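Side-chain contacts in PUA domain-containing protein (Thermoplasma acidophilum DSM 1728, PDB 1Q7H), which is of unknown function but carries a PUA domain, a fold often found in RNA-binding proteins, and may therefore bind RNA, perhaps in translation initiation: residues R66-N71 / G114-V119; S20-D25 / G104-V109. All coordinates share one frame; numbering follows the deposited sequence.

Interaction 1: R66-N71 / G114-V119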
loop_
_atom_site.group_PDB
_atom_site.type_symbol
_atom_site.label_atom_id
_atom_site.label_comp_id
_atom_site.label_asym_id
_atom_site.label_seq_id
_atom_site.Cartn_x
_atom_site.Cartn_y
_atom_site.Cartn_z
ATOM N N ARG A 66 -10.152 -3.616 2.437
ATOM C CA ARG A 66 -10.848 -2.336 2.295
ATOM C C ARG A 66 -10.121 -1.525 1.229
ATOM O O ARG A 66 -9.174 -0.797 1.538
ATOM C CB ARG A 66 -10.824 -1.584 3.632
ATOM C CG ARG A 66 -11.723 -2.180 4.694
ATOM C CD ARG A 66 -13.169 -1.875 4.386
ATOM N NE ARG A 66 -14.097 -2.527 5.301
ATOM C CZ ARG A 66 -14.707 -3.681 5.057
ATOM N NH1 ARG A 66 -14.488 -4.332 3.918
ATOM N NH2 ARG A 66 -15.565 -4.168 5.945
ATOM N N ASN A 67 -10.559 -1.658 -0.024
ATOM C CA ASN A 67 -9.911 -0.970 -1.138
ATOM C C ASN A 67 -9.773 0.535 -0.972
ATOM O O ASN A 67 -10.638 1.185 -0.405
ATOM C CB ASN A 67 -10.671 -1.190 -2.457
ATOM C CG ASN A 67 -10.748 -2.650 -2.881
ATOM O OD1 ASN A 67 -9.963 -3.498 -2.459
ATOM N ND2 ASN A 67 -11.692 -2.937 -3.754
ATOM N N PRO A 68 -8.654 1.102 -1.438
ATOM C CA PRO A 68 -8.482 2.548 -1.333
ATOM C C PRO A 68 -9.339 3.098 -2.480
ATOM O O PRO A 68 -9.709 2.347 -3.388
ATOM C CB PRO A 68 -6.985 2.737 -1.606
ATOM C CG PRO A 68 -6.678 1.615 -2.534
ATOM C CD PRO A 68 -7.387 0.465 -1.837
ATOM N N SER A 69 -9.646 4.388 -2.455
ATOM C CA SER A 69 -10.455 4.983 -3.515
ATOM C C SER A 69 -9.649 5.940 -4.380
ATOM O O SER A 69 -10.179 6.527 -5.314
ATOM C CB SER A 69 -11.658 5.719 -2.927
ATOM O OG SER A 69 -11.240 6.761 -2.064
ATOM N N ARG A 70 -8.373 6.113 -4.061
ATOM C CA ARG A 70 -7.525 6.992 -4.855
ATOM C C ARG A 70 -6.115 6.443 -4.920
ATOM O O ARG A 70 -5.760 5.535 -4.170
ATOM C CB ARG A 70 -7.510 8.417 -4.270
ATOM C CG ARG A 70 -7.154 8.500 -2.782
ATOM C CD ARG A 70 -7.405 9.905 -2.216
ATOM N NE ARG A 70 -6.417 10.882 -2.674
ATOM C CZ ARG A 70 -5.288 11.189 -2.031
ATOM N NH1 ARG A 70 -4.981 10.603 -0.881
ATOM N NH2 ARG A 70 -4.458 12.087 -2.546
ATOM N N ASN A 71 -5.336 6.990 -5.848
ATOM C CA ASN A 71 -3.942 6.628 -6.055
ATOM C C ASN A 71 -3.738 5.191 -6.467
ATOM O O ASN A 71 -2.736 4.582 -6.120
ATOM C CB ASN A 71 -3.135 6.932 -4.794
ATOM C CG ASN A 71 -3.095 8.420 -4.483
ATOM O OD1 ASN A 71 -3.836 9.202 -5.074
ATOM N ND2 ASN A 71 -2.236 8.812 -3.551
ATOM N N GLY A 114 -7.985 -7.352 -10.458
ATOM C CA GLY A 114 -8.670 -6.685 -9.365
ATOM C C GLY A 114 -8.010 -6.598 -8.009
ATOM O O GLY A 114 -8.112 -5.566 -7.355
ATOM N N TYR A 115 -7.341 -7.656 -7.568
ATOM C CA TYR A 115 -6.704 -7.632 -6.249
ATOM C C TYR A 115 -5.414 -6.815 -6.207
ATOM O O TYR A 115 -4.698 -6.710 -7.202
ATOM C CB TYR A 115 -6.443 -9.068 -5.759
ATOM C CG TYR A 115 -5.648 -9.920 -6.715
ATOM C CD1 TYR A 115 -4.257 -9.908 -6.700
ATOM C CD2 TYR A 115 -6.292 -10.693 -7.678
ATOM C CE1 TYR A 115 -3.530 -10.635 -7.628
ATOM C CE2 TYR A 115 -5.574 -11.422 -8.610
ATOM C CZ TYR A 115 -4.191 -11.383 -8.585
ATOM O OH TYR A 115 -3.472 -12.039 -9.559
ATOM N N PHE A 116 -5.132 -6.234 -5.047
ATOM C CA PHE A 116 -3.941 -5.415 -4.851
ATOM C C PHE A 116 -2.723 -6.261 -4.536
ATOM O O PHE A 116 -2.817 -7.280 -3.850
ATOM C CB PHE A 116 -4.203 -4.392 -3.745
ATOM C CG PHE A 116 -5.102 -3.268 -4.187
ATOM C CD1 PHE A 116 -4.570 -2.135 -4.804
ATOM C CD2 PHE A 116 -6.484 -3.378 -4.064
ATOM C CE1 PHE A 116 -5.398 -1.134 -5.293
ATOM C CE2 PHE A 116 -7.323 -2.381 -4.553
ATOM C CZ PHE A 116 -6.781 -1.257 -5.168
ATOM N N ILE A 117 -1.571 -5.833 -5.039
ATOM C CA ILE A 117 -0.348 -6.597 -4.854
ATOM C C ILE A 117 0.815 -5.854 -4.210
ATOM O O ILE A 117 1.756 -6.481 -3.752
ATOM C CB ILE A 117 0.116 -7.163 -6.198
ATOM C CG1 ILE A 117 0.376 -6.010 -7.175
ATOM C CG2 ILE A 117 -0.945 -8.127 -6.746
ATOM C CD1 ILE A 117 0.787 -6.458 -8.571
ATOM N N ALA A 118 0.763 -4.527 -4.165
ATOM C CA ALA A 118 1.858 -3.791 -3.549
ATOM C C ALA A 118 1.519 -2.344 -3.258
ATOM O O ALA A 118 0.496 -1.821 -3.709
ATOM C CB ALA A 118 3.099 -3.845 -4.450
ATOM N N VAL A 119 2.385 -1.716 -2.469
ATOM C CA VAL A 119 2.260 -0.305 -2.151
ATOM C C VAL A 119 3.521 0.311 -2.734
ATOM O O VAL A 119 4.606 -0.268 -2.644
ATOM C CB VAL A 119 2.227 -0.031 -0.637
ATOM C CG1 VAL A 119 2.144 1.497 -0.386
ATOM C CG2 VAL A 119 1.033 -0.725 -0.019
#

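Interaction 2: S20-D25 / G104-V109. Unlike the reference sequence in segment 20-25: Ser20 (reference Ala).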
loop_
_atom_site.group_PDB
_atom_site.type_symbol
_atom_site.label_atom_id
_atom_site.label_comp_id
_atom_site.label_asym_id
_atom_site.label_seq_id
_atom_site.Cartn_x
_atom_site.Cartn_y
_atom_site.Cartn_z
ATOM N N SER A 20 -8.090 6.787 6.063
ATOM C CA SER A 20 -9.221 7.414 5.376
ATOM C C SER A 20 -8.719 8.431 4.345
ATOM O O SER A 20 -9.437 8.810 3.424
ATOM C CB SER A 20 -10.150 8.108 6.384
ATOM O OG SER A 20 -11.337 8.586 5.751
ATOM N N ARG A 21 -7.478 8.872 4.497
ATOM C CA ARG A 21 -6.900 9.818 3.552
ATOM C C ARG A 21 -6.848 9.206 2.162
ATOM O O ARG A 21 -6.867 9.917 1.159
ATOM C CB ARG A 21 -5.477 10.186 3.966
ATOM C CG ARG A 21 -5.370 11.136 5.151
ATOM C CD ARG A 21 -3.906 11.429 5.417
ATOM N NE ARG A 21 -3.194 11.662 4.161
ATOM C CZ ARG A 21 -1.879 11.554 4.010
ATOM N NH1 ARG A 21 -1.116 11.217 5.042
ATOM N NH2 ARG A 21 -1.327 11.773 2.823
ATOM N N TYR A 22 -6.765 7.883 2.105
ATOM C CA TYR A 22 -6.684 7.184 0.830
ATOM C C TYR A 22 -7.982 6.469 0.519
ATOM O O TYR A 22 -8.038 5.634 -0.383
ATOM C CB TYR A 22 -5.533 6.177 0.870
ATOM C CG TYR A 22 -4.202 6.838 1.085
ATOM C CD1 TYR A 22 -3.641 7.640 0.095
ATOM C CD2 TYR A 22 -3.507 6.684 2.287
ATOM C CE1 TYR A 22 -2.419 8.279 0.290
ATOM C CE2 TYR A 22 -2.281 7.318 2.492
ATOM C CZ TYR A 22 -1.744 8.115 1.488
ATOM O OH TYR A 22 -0.531 8.747 1.672
ATOM N N GLY A 23 -9.022 6.800 1.277
ATOM C CA GLY A 23 -10.313 6.173 1.073
ATOM C C GLY A 23 -10.380 4.752 1.614
ATOM O O GLY A 23 -11.305 4.016 1.285
ATOM N N ILE A 24 -9.398 4.361 2.427
ATOM C CA ILE A 24 -9.381 3.022 3.024
ATOM C C ILE A 24 -10.173 3.179 4.321
ATOM O O ILE A 24 -9.724 3.829 5.270
ATOM C CB ILE A 24 -7.916 2.554 3.303
ATOM C CG1 ILE A 24 -7.141 2.494 1.979
ATOM C CG2 ILE A 24 -7.911 1.176 3.976
ATOM C CD1 ILE A 24 -5.671 2.159 2.087
ATOM N N ASP A 25 -11.358 2.588 4.353
ATOM C CA ASP A 25 -12.260 2.713 5.493
ATOM C C ASP A 25 -12.214 1.615 6.551
ATOM O O ASP A 25 -12.754 0.529 6.344
ATOM C CB ASP A 25 -13.698 2.836 4.965
ATOM C CG ASP A 25 -14.713 3.103 6.061
ATOM O OD1 ASP A 25 -14.376 2.989 7.261
ATOM O OD2 ASP A 25 -15.866 3.420 5.716
ATOM N N GLY A 104 5.897 11.449 -5.735
ATOM C CA GLY A 104 5.904 11.577 -4.288
ATOM C C GLY A 104 4.701 10.984 -3.571
ATOM O O GLY A 104 4.780 10.710 -2.377
ATOM N N ASP A 105 3.590 10.800 -4.280
ATOM C CA ASP A 105 2.391 10.211 -3.685
ATOM C C ASP A 105 2.584 8.716 -3.421
ATOM O O ASP A 105 3.348 8.034 -4.110
ATOM C CB ASP A 105 1.180 10.329 -4.623
ATOM C CG ASP A 105 0.744 11.756 -4.866
ATOM O OD1 ASP A 105 1.133 12.642 -4.084
ATOM O OD2 ASP A 105 -0.004 11.984 -5.843
HETATM N N MSE A 106 1.881 8.205 -2.426
HETATM C CA MSE A 106 1.923 6.779 -2.143
HETATM C C MSE A 106 0.912 6.203 -3.142
HETATM O O MSE A 106 -0.164 6.777 -3.332
HETATM C CB MSE A 106 1.450 6.503 -0.715
HETATM C CG MSE A 106 1.607 5.061 -0.280
HETATM SE SE MSE A 106 1.092 4.826 1.590
HETATM C CE MSE A 106 2.614 5.654 2.440
ATOM N N ILE A 107 1.256 5.099 -3.798
ATOM C CA ILE A 107 0.336 4.484 -4.744
ATOM C C ILE A 107 0.042 3.048 -4.349
ATOM O O ILE A 107 0.836 2.391 -3.673
ATOM C CB ILE A 107 0.877 4.509 -6.195
ATOM C CG1 ILE A 107 2.173 3.701 -6.294
ATOM C CG2 ILE A 107 1.082 5.948 -6.633
ATOM C CD1 ILE A 107 2.580 3.370 -7.706
ATOM N N PHE A 108 -1.110 2.566 -4.791
ATOM C CA PHE A 108 -1.561 1.228 -4.472
ATOM C C PHE A 108 -1.702 0.473 -5.776
ATOM O O PHE A 108 -2.553 0.789 -6.601
ATOM C CB PHE A 108 -2.873 1.355 -3.704
ATOM C CG PHE A 108 -2.777 2.331 -2.570
ATOM C CD1 PHE A 108 -1.885 2.103 -1.530
ATOM C CD2 PHE A 108 -3.494 3.520 -2.588
ATOM C CE1 PHE A 108 -1.699 3.052 -0.519
ATOM C CE2 PHE A 108 -3.319 4.477 -1.588
ATOM C CZ PHE A 108 -2.419 4.245 -0.548
ATOM N N VAL A 109 -0.837 -0.520 -5.941
ATOM C CA VAL A 109 -0.751 -1.319 -7.146
ATOM C C VAL A 109 -1.665 -2.523 -7.170
ATOM O O VAL A 109 -1.655 -3.335 -6.254
ATOM C CB VAL A 109 0.697 -1.822 -7.346
ATOM C CG1 VAL A 109 0.823 -2.529 -8.689
ATOM C CG2 VAL A 109 1.669 -0.653 -7.230
HETATM O O HOH W 1 0.536 10.239 -0.837
#

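Interaction 1: R66-N71 / G114-V119
Pro68 lies over one face of the Phe116 ring and makes a CH-pi contact with it: its CD stands 4.2 Å from the centroid of the Phe116 ring, 27° off the normal. The ring is met near its outer end, where Pro68 CD is 3.8 Å from Phe116 CZ and Pro68 CG is 3.9 Å from the same carbon. The two side chains approach from opposite directions. Phe116 sets its CG beside the backbone N and anti to the carbonyl carbon (chi1 -74°), which sends the ring from the strand toward the loop. Asn67, an exposed residue, adds its CB, 4.1 Å from Phe116 CE2. No hydrogen bond joins 66-71 to 114-119; van der Waals packing on the Phe116 ring connects them, chiefly through Pro68. Leu63 and Asn64 of helix 60-65 also touch Phe116, while Phe108 and Ile24 pack on Pro68. Just after Phe116 in the strand, Ile117 and Ala118 both face Val109 in a classic beta bulge. The contact is a CH-pi packing of a proline on an aromatic ring, which lays the loop between helix 60-65 and strand 72-75 against strand 116-122 of the mixed PUA-domain sheet.

Interaction 2: S20-D25 / G104-V109
The CA atoms of Tyr22 and Met106, 9.1 Å apart, are the closest pair between 20-25, which turns back through a type I beta turn from Ser20 to Gly23, and 104-109, which runs into a strand, so the gap is spanned by side chains and one water. Gly23, at positive phi, is the C-prime residue of the Schellman motif that ends the preceding helix; its N bonds to Ser20 O at 3.0 Å. Just before it, Tyr22 holds CG beside the backbone N (chi1 -62°) and sends its ring toward the strand. There the edge of Phe108 meets a face of Tyr22 in a T-shaped pair, with centroids 5.1 Å apart and planes at 78°. Phe108 CZ comes within 3.5 Å of Tyr22 CG, so the edge bears on the base of the tyrosine ring rather than its hydroxyl end. That far end meets Met106, a selenomethionine, whose CB is 3.8 Å from Tyr22 OH. With CG anti to the backbone N (chi1 -174°) and the chain extended through chi2, SE reaches an oblique Met-aromatic contact, 4.9 Å from the centroid of the Tyr22 ring. The oxygen of one water, in the plane of the Tyr22 ring at its edge, is 3.1 Å from Tyr22 OH and accepts a hydrogen bond from Met106 N, thereby tying the phenol to the strand's start. An alanine in place of Tyr22 is likely to deprive the Phe108 edge of its aromatic face and the water of its phenol partner. Around this buried cluster, Ile57 and Pro58 of strand 56-58 pack on Met106, Leu63 of helix 60-65 touches Phe108, and Val119 and Met121 of strand 116-122 also touch Met106, placing the contact between the end of helix 9-20 and the mixed sheet.

How the interactions relate
Both contacts are largely buried near the centre of the chain, but interaction 1 reaches the surface at Asn67, whereas all three touching residues of interaction 2 are buried. Strands 106-111 and 116-122 are antiparallel neighbours in the mixed sheet, joined here by a probable hydrogen bond from Ile117 N to Val109 O. The loops 66-71 and 20-25 are linked to each other by another, from Arg70 NH1 to Arg21 O. The apolar layers also merge, since Phe108 touches both Pro68 and Phe116. Interaction 1 is proline-aromatic packing without a hydrogen bond between its segments, while interaction 2 combines aromatic and selenium contacts with a water bridge. Together they join the loops after helices 9-20 and 60-65 to the PUA-domain sheet.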